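Putative lipoprotein (Bacteroides fragilis, PDB 3QNK) probably binds glycans at the bacterial outer-membrane surface and passes them on for uptake, as SusD-family lipoproteins do. Local coordinates at residues B[35-40]-B[251-256]; B[178-183]-B[211-216]; B[227-232]-B[367-372]; B[255-260]-B[272-277]. One frame throughout, in Å; residues are numbered along the deposited sequence.

Overall arrangement
The first segment from the N terminus, 35-40, meets 251-256 only after 210 intervening residues, so interaction 1 closes the longest loop and ties the loop after helix 17-29 to helix 253-257. Nested inside it, interaction 2 (178-183 with 211-216) closes a pair of helices, with its centre about 26 Å from that of interaction 1. Interaction 3 joins 227-232, in the loop after helix 221-225, to 367-372, between strands 360-361 and 384-387, crossing interaction 1 along the chain; the two touch where M254 packs on Y370. Interaction 4 (255-260 with 272-277) closes a short loop nested within that of interaction 3. It shares V255, C256 and helix 253-257 with interaction 1, the centres being about 8 Å apart.

Interaction 1: residues B[35-40]-B[251-256]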
loop_
_atom_site.group_PDB
_atom_site.type_symbol
_atom_site.label_atom_id
_atom_site.label_comp_id
_atom_site.label_asym_id
_atom_site.label_seq_id
_atom_site.Cartn_x
_atom_site.Cartn_y
_atom_site.Cartn_z
ATOM N N GLY B 35 -10.417 9.591 -4.878
ATOM C CA GLY B 35 -10.731 10.998 -4.687
ATOM C C GLY B 35 -10.234 11.894 -5.804
ATOM O O GLY B 35 -10.833 12.939 -6.067
ATOM N N LEU B 36 -9.166 11.460 -6.513
ATOM C CA LEU B 36 -8.518 12.200 -7.586
ATOM C C LEU B 36 -9.068 11.864 -8.978
ATOM O O LEU B 36 -8.787 12.616 -9.944
ATOM C CB LEU B 36 -7.016 11.967 -7.527
ATOM C CG LEU B 36 -6.383 12.612 -6.312
ATOM C CD1 LEU B 36 -5.215 11.807 -5.824
ATOM C CD2 LEU B 36 -6.023 14.070 -6.580
ATOM N N GLN B 37 -9.902 10.801 -9.069
ATOM C CA GLN B 37 -10.577 10.347 -10.297
ATOM C C GLN B 37 -9.593 10.299 -11.454
ATOM O O GLN B 37 -9.771 10.961 -12.482
ATOM C CB GLN B 37 -11.777 11.248 -10.606
ATOM C CG GLN B 37 -12.971 11.029 -9.669
ATOM C CD GLN B 37 -13.668 9.734 -9.969
ATOM O OE1 GLN B 37 -14.262 9.554 -11.057
ATOM N NE2 GLN B 37 -13.537 8.787 -9.031
ATOM N N LEU B 38 -8.528 9.515 -11.259
ATOM C CA LEU B 38 -7.442 9.433 -12.199
ATOM C C LEU B 38 -7.877 8.803 -13.498
ATOM O O LEU B 38 -7.540 9.347 -14.550
ATOM C CB LEU B 38 -6.230 8.746 -11.585
ATOM C CG LEU B 38 -5.505 9.560 -10.480
ATOM C CD1 LEU B 38 -4.199 8.922 -10.135
ATOM C CD2 LEU B 38 -5.238 11.024 -10.913
ATOM N N GLN B 39 -8.700 7.764 -13.465
ATOM C CA GLN B 39 -9.246 7.134 -14.683
ATOM C C GLN B 39 -10.040 8.141 -15.545
ATOM O O GLN B 39 -9.910 8.090 -16.766
ATOM C CB GLN B 39 -10.134 5.923 -14.335
ATOM C CG GLN B 39 -9.367 4.779 -13.689
ATOM C CD GLN B 39 -8.426 4.114 -14.647
ATOM O OE1 GLN B 39 -7.440 4.697 -15.144
ATOM N NE2 GLN B 39 -8.715 2.865 -14.898
ATOM N N GLU B 40 -10.835 9.061 -14.912
ATOM C CA GLU B 40 -11.594 10.085 -15.636
ATOM C C GLU B 40 -10.646 11.091 -16.299
ATOM O O GLU B 40 -10.916 11.554 -17.409
ATOM C CB GLU B 40 -12.582 10.816 -14.714
ATOM C CG GLU B 40 -13.710 11.502 -15.471
ATOM C CD GLU B 40 -14.887 10.669 -15.959
ATOM O OE1 GLU B 40 -14.878 9.421 -15.814
ATOM O OE2 GLU B 40 -15.825 11.289 -16.512
ATOM N N ASN B 251 -6.303 13.964 -0.022
ATOM C CA ASN B 251 -6.987 12.865 -0.695
ATOM C C ASN B 251 -8.528 12.999 -0.654
ATOM O O ASN B 251 -9.242 12.195 -1.278
ATOM C CB ASN B 251 -6.507 11.540 -0.125
ATOM C CG ASN B 251 -5.153 11.175 -0.707
ATOM O OD1 ASN B 251 -4.982 11.025 -1.937
ATOM N ND2 ASN B 251 -4.143 11.105 0.148
ATOM N N ASN B 252 -9.011 14.077 0.006
ATOM C CA ASN B 252 -10.425 14.395 0.126
ATOM C C ASN B 252 -10.990 14.744 -1.245
ATOM O O ASN B 252 -10.627 15.772 -1.816
ATOM C CB ASN B 252 -10.645 15.529 1.129
ATOM C CG ASN B 252 -12.093 15.874 1.302
ATOM O OD1 ASN B 252 -12.681 16.623 0.512
ATOM N ND2 ASN B 252 -12.708 15.288 2.307
HETATM N N MSE B 253 -11.891 13.888 -1.749
HETATM C CA MSE B 253 -12.547 13.969 -3.049
HETATM C C MSE B 253 -13.115 15.368 -3.370
HETATM O O MSE B 253 -12.981 15.823 -4.511
HETATM C CB MSE B 253 -13.644 12.920 -3.137
HETATM C CG MSE B 253 -14.202 12.792 -4.516
HETATM SE SE MSE B 253 -15.222 11.219 -4.780
HETATM C CE MSE B 253 -14.906 11.156 -6.614
HETATM N N MSE B 254 -13.733 16.043 -2.377
HETATM C CA MSE B 254 -14.311 17.372 -2.564
HETATM C C MSE B 254 -13.236 18.449 -2.708
HETATM O O MSE B 254 -13.296 19.222 -3.660
HETATM C CB MSE B 254 -15.241 17.712 -1.402
HETATM C CG MSE B 254 -16.026 18.989 -1.632
HETATM SE SE MSE B 254 -16.711 19.774 -0.002
HETATM C CE MSE B 254 -17.612 21.390 -0.814
ATOM N N VAL B 255 -12.274 18.526 -1.756
ATOM C CA VAL B 255 -11.216 19.542 -1.751
ATOM C C VAL B 255 -10.336 19.372 -2.997
ATOM O O VAL B 255 -10.026 20.360 -3.653
ATOM C CB VAL B 255 -10.411 19.496 -0.432
ATOM C CG1 VAL B 255 -9.224 20.455 -0.452
ATOM C CG2 VAL B 255 -11.312 19.801 0.754
ATOM N N CYS B 256 -10.023 18.129 -3.372
ATOM C CA CYS B 256 -9.212 17.812 -4.537
ATOM C C CYS B 256 -9.824 18.277 -5.835
ATOM O O CYS B 256 -9.073 18.504 -6.772
ATOM C CB CYS B 256 -8.946 16.317 -4.600
ATOM S SG CYS B 256 -7.693 15.752 -3.431
#
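The backbone of G35 runs against the first turn of helix 253-257: G35 CA lies 3.8 Å from M253 CA, and G35 O comes within 3.6 Å of that same M253 CA. No hydrogen bond joins the two segments; G35 O is instead taken by N257 ND2, one residue past the second segment. The CB of L36 points away, but with CG turned beside the backbone N (chi1 -69°) its methyls come back, CD2 packing on C256 SG at 3.9 Å and CD1 lying 4.0 Å from N251 OD1. The amide of N251 is held by D248. In selenomethionine M253, CB lies 3.8 Å from G35 CA and CG 3.7 Å from G35 O; the chain then extends until CE rests 3.6 Å from CG of Q37, whose bent chain crosses it at a slant and sends NE2 to D34 O. W386 of strand 384-387 touches both. N252 faces away and serves the helix itself, its OD1 accepting from V255 N at 3.0 Å with a nearly straight N-H (169°). The contact thus sets a loop from the N-terminal part of this SusD-like fold against a short helix with an asparagine N-cap.

Interaction 2: residues B[178-183]-B[211-216]; sequences RATKGA and LGYELV
The capped start of helix 181-194 is met here by L211 and Y213, which belong to the loop that follows helix 198-209. T180 is the N-cap residue: its OG1 accepts from A183 N at 3.1 Å with an N-H...O angle of 154°. The same hydroxyl donates to Y213 OH, with T180 OG1 3.2 Å from that oxygen, so it accepts from the helix and donates to the loop. The T180 side chain and the tyrosine run past each other in opposite senses. In T180 the hydroxyl sits between the backbone N and the carbonyl carbon (chi1 51°), a rotation that turns OG1 toward the A183 N-H, three residues on in the first turn.

Between the two segments the chain has gone along one helix and returned along the next, an antiparallel helical hairpin within the alpha-alpha superhelix of this SusD-like protein, so that residues after the second helix arrive back at the beginning of the first. G182 receives both side chains. Its CA lies near the plane of the Y213 ring, at the edge, 3.7 Å from OH and 4.1 Å from CE2, while L211 brings its CD1 to 3.4 Å from the same G182 CA. The other methyl of L211, CD2, comes no nearer than 4.5 Å to K181 CD; the lysine's end leads away, its NZ bonding to T164 O. Beyond the tyrosine, I239 of strand 238-244 lies against its side chain, and A183 packs on F113 of helix 101-126.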
loop_
_atom_site.group_PDB
_atom_site.type_symbol
_atom_site.label_atom_id
_atom_site.label_comp_id
_atom_site.label_asym_id
_atom_site.label_seq_id
_atom_site.Cartn_x
_atom_site.Cartn_y
_atom_site.Cartn_z
ATOM N N ARG B 178 -26.336 -0.997 3.326
ATOM C CA ARG B 178 -25.907 -2.355 2.979
ATOM C C ARG B 178 -26.238 -2.670 1.487
ATOM O O ARG B 178 -26.958 -1.915 0.829
ATOM C CB ARG B 178 -26.599 -3.378 3.929
ATOM C CG ARG B 178 -26.102 -3.412 5.394
ATOM C CD ARG B 178 -26.518 -4.716 6.124
ATOM N NE ARG B 178 -26.161 -4.776 7.555
ATOM C CZ ARG B 178 -24.972 -5.149 8.053
ATOM N NH1 ARG B 178 -23.974 -5.483 7.241
ATOM N NH2 ARG B 178 -24.772 -5.163 9.365
ATOM N N ALA B 179 -25.717 -3.780 0.962
ATOM C CA ALA B 179 -26.020 -4.229 -0.392
ATOM C C ALA B 179 -27.423 -4.847 -0.449
ATOM O O ALA B 179 -27.779 -5.670 0.394
ATOM C CB ALA B 179 -24.990 -5.244 -0.829
ATOM N N THR B 180 -28.215 -4.460 -1.447
ATOM C CA THR B 180 -29.576 -4.984 -1.651
ATOM C C THR B 180 -29.622 -5.932 -2.832
ATOM O O THR B 180 -28.628 -6.057 -3.565
ATOM C CB THR B 180 -30.551 -3.823 -1.898
ATOM O OG1 THR B 180 -30.051 -2.951 -2.946
ATOM C CG2 THR B 180 -30.853 -3.049 -0.613
ATOM N N LYS B 181 -30.784 -6.574 -3.040
ATOM C CA LYS B 181 -31.054 -7.453 -4.172
ATOM C C LYS B 181 -30.878 -6.615 -5.459
ATOM O O LYS B 181 -30.198 -7.042 -6.395
ATOM C CB LYS B 181 -32.474 -8.014 -4.017
ATOM C CG LYS B 181 -32.879 -9.177 -4.902
ATOM C CD LYS B 181 -34.352 -9.511 -4.621
ATOM C CE LYS B 181 -34.666 -10.990 -4.658
ATOM N NZ LYS B 181 -33.971 -11.780 -3.588
ATOM N N GLY B 182 -31.381 -5.381 -5.418
ATOM C CA GLY B 182 -31.280 -4.400 -6.488
ATOM C C GLY B 182 -29.859 -4.038 -6.825
ATOM O O GLY B 182 -29.502 -4.001 -8.006
ATOM N N ALA B 183 -29.015 -3.793 -5.799
ATOM C CA ALA B 183 -27.604 -3.475 -6.023
ATOM C C ALA B 183 -26.915 -4.620 -6.766
ATOM O O ALA B 183 -26.188 -4.370 -7.727
ATOM C CB ALA B 183 -26.913 -3.188 -4.699
ATOM N N LEU B 211 -38.189 -3.524 -8.538
ATOM C CA LEU B 211 -37.769 -3.309 -7.154
ATOM C C LEU B 211 -38.087 -1.920 -6.555
ATOM O O LEU B 211 -37.563 -1.583 -5.477
ATOM C CB LEU B 211 -36.268 -3.618 -7.031
ATOM C CG LEU B 211 -35.950 -5.095 -7.207
ATOM C CD1 LEU B 211 -34.482 -5.327 -7.365
ATOM C CD2 LEU B 211 -36.563 -5.941 -6.095
ATOM N N GLY B 212 -38.996 -1.183 -7.196
ATOM C CA GLY B 212 -39.422 0.120 -6.707
ATOM C C GLY B 212 -38.402 1.248 -6.710
ATOM O O GLY B 212 -38.466 2.143 -5.863
ATOM N N TYR B 213 -37.451 1.248 -7.651
ATOM C CA TYR B 213 -36.561 2.408 -7.732
ATOM C C TYR B 213 -37.279 3.490 -8.581
ATOM O O TYR B 213 -38.256 3.186 -9.261
ATOM C CB TYR B 213 -35.180 2.023 -8.295
ATOM C CG TYR B 213 -34.363 1.160 -7.359
ATOM C CD1 TYR B 213 -33.723 1.712 -6.250
ATOM C CD2 TYR B 213 -34.231 -0.203 -7.577
ATOM C CE1 TYR B 213 -33.001 0.924 -5.364
ATOM C CE2 TYR B 213 -33.495 -1.004 -6.706
ATOM C CZ TYR B 213 -32.879 -0.436 -5.598
ATOM O OH TYR B 213 -32.110 -1.199 -4.745
ATOM N N GLU B 214 -36.857 4.735 -8.499
ATOM C CA GLU B 214 -37.503 5.805 -9.258
ATOM C C GLU B 214 -36.478 6.885 -9.591
ATOM O O GLU B 214 -35.650 7.216 -8.740
ATOM C CB GLU B 214 -38.674 6.382 -8.436
ATOM C CG GLU B 214 -39.730 7.140 -9.221
ATOM C CD GLU B 214 -40.671 7.929 -8.328
ATOM O OE1 GLU B 214 -41.319 7.313 -7.444
ATOM O OE2 GLU B 214 -40.716 9.175 -8.480
ATOM N N LEU B 215 -36.498 7.411 -10.833
ATOM C CA LEU B 215 -35.572 8.478 -11.247
ATOM C C LEU B 215 -35.979 9.797 -10.612
ATOM O O LEU B 215 -37.161 10.152 -10.645
ATOM C CB LEU B 215 -35.512 8.654 -12.773
ATOM C CG LEU B 215 -34.900 7.532 -13.606
ATOM C CD1 LEU B 215 -35.071 7.802 -15.075
ATOM C CD2 LEU B 215 -33.428 7.356 -13.321
ATOM N N VAL B 216 -35.018 10.500 -9.978
ATOM C CA VAL B 216 -35.253 11.818 -9.358
ATOM C C VAL B 216 -35.580 12.789 -10.500
ATOM O O VAL B 216 -34.967 12.700 -11.575
ATOM C CB VAL B 216 -33.988 12.257 -8.557
ATOM C CG1 VAL B 216 -33.942 13.756 -8.266
ATOM C CG2 VAL B 216 -33.795 11.441 -7.295
#

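Interaction 3: residues B[227-232]-B[367-372]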
loop_
_atom_site.group_PDB
_atom_site.type_symbol
_atom_site.label_atom_id
_atom_site.label_comp_id
_atom_site.label_asym_id
_atom_site.label_seq_id
_atom_site.Cartn_x
_atom_site.Cartn_y
_atom_site.Cartn_z
ATOM N N ILE B 227 -29.406 14.653 -6.543
ATOM C CA ILE B 227 -29.228 13.195 -6.463
ATOM C C ILE B 227 -28.068 12.940 -5.503
ATOM O O ILE B 227 -28.140 12.064 -4.635
ATOM C CB ILE B 227 -28.984 12.607 -7.885
ATOM C CG1 ILE B 227 -30.256 12.693 -8.757
ATOM C CG2 ILE B 227 -28.439 11.161 -7.846
ATOM C CD1 ILE B 227 -30.020 12.519 -10.255
ATOM N N TRP B 228 -27.048 13.797 -5.598
ATOM C CA TRP B 228 -25.808 13.692 -4.847
ATOM C C TRP B 228 -25.819 14.397 -3.501
ATOM O O TRP B 228 -24.830 14.259 -2.762
ATOM C CB TRP B 228 -24.671 14.226 -5.703
ATOM C CG TRP B 228 -24.426 13.285 -6.833
ATOM C CD1 TRP B 228 -23.746 12.107 -6.773
ATOM C CD2 TRP B 228 -25.056 13.323 -8.120
ATOM N NE1 TRP B 228 -23.892 11.417 -7.948
ATOM C CE2 TRP B 228 -24.651 12.164 -8.815
ATOM C CE3 TRP B 228 -25.876 14.257 -8.780
ATOM C CZ2 TRP B 228 -25.033 11.910 -10.149
ATOM C CZ3 TRP B 228 -26.289 13.987 -10.083
ATOM C CH2 TRP B 228 -25.874 12.822 -10.753
ATOM N N TRP B 229 -26.923 15.114 -3.156
ATOM C CA TRP B 229 -26.978 15.828 -1.881
ATOM C C TRP B 229 -27.014 14.879 -0.736
ATOM O O TRP B 229 -27.744 13.881 -0.769
ATOM C CB TRP B 229 -28.190 16.761 -1.758
ATOM C CG TRP B 229 -28.205 17.935 -2.676
ATOM C CD1 TRP B 229 -27.228 18.322 -3.547
ATOM C CD2 TRP B 229 -29.275 18.860 -2.832
ATOM N NE1 TRP B 229 -27.632 19.425 -4.247
ATOM C CE2 TRP B 229 -28.883 19.789 -3.823
ATOM C CE3 TRP B 229 -30.536 19.000 -2.230
ATOM C CZ2 TRP B 229 -29.715 20.832 -4.240
ATOM C CZ3 TRP B 229 -31.355 20.044 -2.635
ATOM C CH2 TRP B 229 -30.938 20.952 -3.622
ATOM N N THR B 230 -26.229 15.209 0.299
ATOM C CA THR B 230 -26.151 14.450 1.544
ATOM C C THR B 230 -27.497 14.603 2.271
ATOM O O THR B 230 -27.942 13.649 2.919
ATOM C CB THR B 230 -24.933 14.872 2.347
ATOM O OG1 THR B 230 -24.851 16.291 2.322
ATOM C CG2 THR B 230 -23.628 14.302 1.760
ATOM N N THR B 231 -28.205 15.742 2.055
ATOM C CA THR B 231 -29.548 15.973 2.618
ATOM C C THR B 231 -30.638 15.263 1.768
ATOM O O THR B 231 -31.833 15.447 2.007
ATOM C CB THR B 231 -29.856 17.482 2.748
ATOM O OG1 THR B 231 -29.670 18.131 1.496
ATOM C CG2 THR B 231 -29.052 18.165 3.844
ATOM N N ASN B 232 -30.231 14.471 0.773
ATOM C CA ASN B 232 -31.168 13.737 -0.082
ATOM C C ASN B 232 -30.660 12.326 -0.299
ATOM O O ASN B 232 -31.103 11.649 -1.223
ATOM C CB ASN B 232 -31.398 14.461 -1.411
ATOM C CG ASN B 232 -32.668 14.052 -2.114
ATOM O OD1 ASN B 232 -33.713 13.768 -1.489
ATOM N ND2 ASN B 232 -32.603 14.002 -3.436
ATOM N N TYR B 367 -22.051 22.216 -3.854
ATOM C CA TYR B 367 -21.914 23.663 -3.882
ATOM C C TYR B 367 -23.275 24.323 -3.571
ATOM O O TYR B 367 -23.332 25.512 -3.259
ATOM C CB TYR B 367 -21.415 24.129 -5.245
ATOM C CG TYR B 367 -19.971 23.836 -5.573
ATOM C CD1 TYR B 367 -18.941 24.285 -4.746
ATOM C CD2 TYR B 367 -19.619 23.252 -6.789
ATOM C CE1 TYR B 367 -17.602 24.083 -5.079
ATOM C CE2 TYR B 367 -18.282 23.046 -7.131
ATOM C CZ TYR B 367 -17.278 23.470 -6.274
ATOM O OH TYR B 367 -15.961 23.276 -6.597
ATOM N N ASP B 368 -24.374 23.549 -3.661
ATOM C CA ASP B 368 -25.711 24.039 -3.347
ATOM C C ASP B 368 -25.885 24.252 -1.834
ATOM O O ASP B 368 -26.356 25.313 -1.413
ATOM C CB ASP B 368 -26.792 23.059 -3.848
ATOM C CG ASP B 368 -26.945 22.977 -5.354
ATOM O OD1 ASP B 368 -27.412 23.956 -5.950
ATOM O OD2 ASP B 368 -26.608 21.916 -5.930
ATOM N N ASN B 369 -25.496 23.255 -1.018
ATOM C CA ASN B 369 -25.757 23.289 0.419
ATOM C C ASN B 369 -24.568 23.500 1.313
ATOM O O ASN B 369 -24.699 24.186 2.326
ATOM C CB ASN B 369 -26.418 21.980 0.826
ATOM C CG ASN B 369 -27.693 21.719 0.062
ATOM O OD1 ASN B 369 -28.671 22.460 0.198
ATOM N ND2 ASN B 369 -27.694 20.698 -0.781
ATOM N N TYR B 370 -23.427 22.876 0.997
ATOM C CA TYR B 370 -22.227 22.929 1.830
ATOM C C TYR B 370 -21.705 24.331 2.079
ATOM O O TYR B 370 -21.972 25.275 1.320
ATOM C CB TYR B 370 -21.085 22.082 1.224
ATOM C CG TYR B 370 -21.072 20.628 1.643
ATOM C CD1 TYR B 370 -22.247 19.970 1.997
ATOM C CD2 TYR B 370 -19.894 19.891 1.632
ATOM C CE1 TYR B 370 -22.241 18.620 2.359
ATOM C CE2 TYR B 370 -19.878 18.534 1.968
ATOM C CZ TYR B 370 -21.051 17.903 2.341
ATOM O OH TYR B 370 -21.034 16.566 2.682
ATOM N N ASN B 371 -20.982 24.424 3.212
ATOM C CA ASN B 371 -20.236 25.613 3.632
ATOM C C ASN B 371 -18.806 25.416 3.148
ATOM O O ASN B 371 -18.425 24.276 2.816
ATOM C CB ASN B 371 -20.299 25.878 5.151
ATOM C CG ASN B 371 -19.465 27.079 5.614
ATOM O OD1 ASN B 371 -19.243 28.062 4.876
ATOM N ND2 ASN B 371 -18.936 27.002 6.833
ATOM N N TYR B 372 -18.014 26.511 3.015
ATOM C CA TYR B 372 -16.630 26.407 2.534
ATOM C C TYR B 372 -15.765 25.649 3.548
ATOM O O TYR B 372 -15.845 25.954 4.741
ATOM C CB TYR B 372 -16.022 27.788 2.245
ATOM C CG TYR B 372 -14.660 27.719 1.575
ATOM C CD1 TYR B 372 -14.545 27.475 0.212
ATOM C CD2 TYR B 372 -13.488 27.876 2.310
ATOM C CE1 TYR B 372 -13.304 27.388 -0.402
ATOM C CE2 TYR B 372 -12.238 27.784 1.706
ATOM C CZ TYR B 372 -12.151 27.547 0.348
ATOM O OH TYR B 372 -10.917 27.438 -0.247
#
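W229 and N369 bury the most surface here, joining two loops on the outside of the SusD-like fold: the one between helix 221-225 and strand 238-244, and the one leading to strand 384-387. With CG of N369 beside the backbone N and anti to the carbonyl carbon (chi1 -57°), its amide is carried end-on over the indole. ND2 stands 3.2 Å above the ring plane, over the centre of the bicycle, the amide and ring planes lying 88° apart. CD2 is the ring atom closest to ND2, at 3.2 Å; CG and CE2 follow, both at 3.4 Å.

While N369 occupies a face, D368 takes the edge. W229 NE1 donates to D368 OD2 over 3.2 Å with an N-H...O angle of 145°; the oxygen lies close to the ring plane, but the donor meets it from above the carboxylate plane. D368 CB and CG also lean on CZ2 of the indole. The same OD2 forms a salt bridge with R225 NE, a pairing that probably favours its ionised form. Neighbouring residues of one loop thus grip W229 from two directions, fixing the tilt of its ring.

T230 and Y370 extend the contact, their side chains crossing at about a right angle. Y370 gives its OH to S383 O; the edge of its ring faces T230, with T230 OG1 3.5 Å from Y370 CE1 and T230 CG2 3.6 Å from Y370 OH.

Interaction 4: residues B[255-260]-B[272-277]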
loop_
_atom_site.group_PDB
_atom_site.type_symbol
_atom_site.label_atom_id
_atom_site.label_comp_id
_atom_site.label_asym_id
_atom_site.label_seq_id
_atom_site.Cartn_x
_atom_site.Cartn_y
_atom_site.Cartn_z
ATOM N N VAL B 255 -12.274 18.526 -1.756
ATOM C CA VAL B 255 -11.216 19.542 -1.751
ATOM C C VAL B 255 -10.336 19.372 -2.997
ATOM O O VAL B 255 -10.026 20.360 -3.653
ATOM C CB VAL B 255 -10.411 19.496 -0.432
ATOM C CG1 VAL B 255 -9.224 20.455 -0.452
ATOM C CG2 VAL B 255 -11.312 19.801 0.754
ATOM N N CYS B 256 -10.023 18.129 -3.372
ATOM C CA CYS B 256 -9.212 17.812 -4.537
ATOM C C CYS B 256 -9.824 18.277 -5.835
ATOM O O CYS B 256 -9.073 18.504 -6.772
ATOM C CB CYS B 256 -8.946 16.317 -4.600
ATOM S SG CYS B 256 -7.693 15.752 -3.431
ATOM N N ASN B 257 -11.163 18.349 -5.936
ATOM C CA ASN B 257 -11.810 18.700 -7.190
ATOM C C ASN B 257 -12.568 20.023 -7.109
ATOM O O ASN B 257 -13.251 20.411 -8.071
ATOM C CB ASN B 257 -12.704 17.556 -7.640
ATOM C CG ASN B 257 -11.888 16.311 -7.943
ATOM O OD1 ASN B 257 -11.183 16.213 -8.954
ATOM N ND2 ASN B 257 -11.882 15.375 -7.021
HETATM N N MSE B 258 -12.362 20.759 -6.007
HETATM C CA MSE B 258 -12.978 22.050 -5.780
HETATM C C MSE B 258 -12.199 23.179 -6.498
HETATM O O MSE B 258 -10.966 23.105 -6.590
HETATM C CB MSE B 258 -13.022 22.305 -4.277
HETATM C CG MSE B 258 -13.939 23.453 -3.860
HETATM SE SE MSE B 258 -13.804 23.810 -1.940
HETATM C CE MSE B 258 -14.251 22.040 -1.384
ATOM N N VAL B 259 -12.917 24.251 -6.951
ATOM C CA VAL B 259 -12.298 25.431 -7.596
ATOM C C VAL B 259 -11.244 25.980 -6.643
ATOM O O VAL B 259 -11.518 26.104 -5.440
ATOM C CB VAL B 259 -13.323 26.517 -8.012
ATOM C CG1 VAL B 259 -12.662 27.603 -8.855
ATOM C CG2 VAL B 259 -14.504 25.911 -8.768
ATOM N N THR B 260 -10.031 26.267 -7.153
ATOM C CA THR B 260 -8.965 26.751 -6.274
ATOM C C THR B 260 -9.107 28.233 -5.911
ATOM O O THR B 260 -9.211 28.559 -4.729
ATOM C CB THR B 260 -7.598 26.454 -6.858
ATOM O OG1 THR B 260 -7.546 25.055 -7.090
ATOM C CG2 THR B 260 -6.475 26.829 -5.908
ATOM N N GLY B 272 -8.393 22.073 -7.578
ATOM C CA GLY B 272 -8.883 22.118 -8.957
ATOM C C GLY B 272 -9.389 20.781 -9.444
ATOM O O GLY B 272 -10.557 20.661 -9.809
ATOM N N GLY B 273 -8.508 19.778 -9.407
ATOM C CA GLY B 273 -8.788 18.405 -9.784
ATOM C C GLY B 273 -9.231 18.273 -11.207
ATOM O O GLY B 273 -8.539 18.748 -12.108
ATOM N N LEU B 274 -10.399 17.662 -11.410
ATOM C CA LEU B 274 -10.970 17.420 -12.739
ATOM C C LEU B 274 -11.160 18.725 -13.497
ATOM O O LEU B 274 -11.600 19.718 -12.919
ATOM C CB LEU B 274 -12.320 16.688 -12.614
ATOM C CG LEU B 274 -12.294 15.287 -12.029
ATOM C CD1 LEU B 274 -13.600 14.963 -11.374
ATOM C CD2 LEU B 274 -11.953 14.281 -13.058
ATOM N N GLY B 275 -10.832 18.701 -14.774
ATOM C CA GLY B 275 -10.968 19.845 -15.660
ATOM C C GLY B 275 -11.773 19.450 -16.880
ATOM O O GLY B 275 -11.198 18.978 -17.865
ATOM N N PRO B 276 -13.118 19.579 -16.830
ATOM C CA PRO B 276 -13.932 19.228 -18.012
ATOM C C PRO B 276 -13.355 19.866 -19.292
ATOM O O PRO B 276 -12.891 21.006 -19.250
ATOM C CB PRO B 276 -15.313 19.794 -17.668
ATOM C CG PRO B 276 -15.357 19.830 -16.190
ATOM C CD PRO B 276 -13.959 20.097 -15.733
ATOM N N THR B 277 -13.331 19.116 -20.408
ATOM C CA THR B 277 -12.762 19.577 -21.677
ATOM C C THR B 277 -13.769 20.337 -22.519
ATOM O O THR B 277 -14.985 20.204 -22.354
ATOM C CB THR B 277 -12.323 18.370 -22.492
ATOM O OG1 THR B 277 -13.435 17.468 -22.506
ATOM C CG2 THR B 277 -11.109 17.683 -21.934
#
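Two hydrogen bonds hold N257 and M258 to the returning chain at G272 and L274. L274 N donates to N257 OD1 at 3.0 Å with an N-H...O angle of 153°, arriving in the plane of the amide on a lone pair. N257 CG stands beside the backbone N (chi1 -64°), which brings OD1 to that N-H. G272 N donates to M258 O at 2.9 Å, bent to 139° and somewhat tilted from the carbonyl plane. Between these bonds the backbones are close: N257 CA is 4.0 Å from G273 CA, and it makes a CH...O contact of 3.5 Å with G272 O. G272 and G273 both have positive phi, and their bare backbone turns tightly past the end of helix 253-257. L274 CG lies 3.4 Å from N257 OD1.

Further out, ND2 of N257 donates to M253 O and also to G35 O of segment 35-40; with OD1 bonded to L274 N, these bonds would restrain rotation of the amide. G272 O is taken by N360 ND2, and V361 of the same strand, 360-361, touches both N257 and L274. Y367 OH, from segment 367-372, is hydrogen-bonded to V259 N. Residues between the two segments form neither helix nor strand, and their ends are drawn together at this buried neck, resembling an omega loop closed by the G272 N to M258 O bond and, just beyond it, by the side chain of N257.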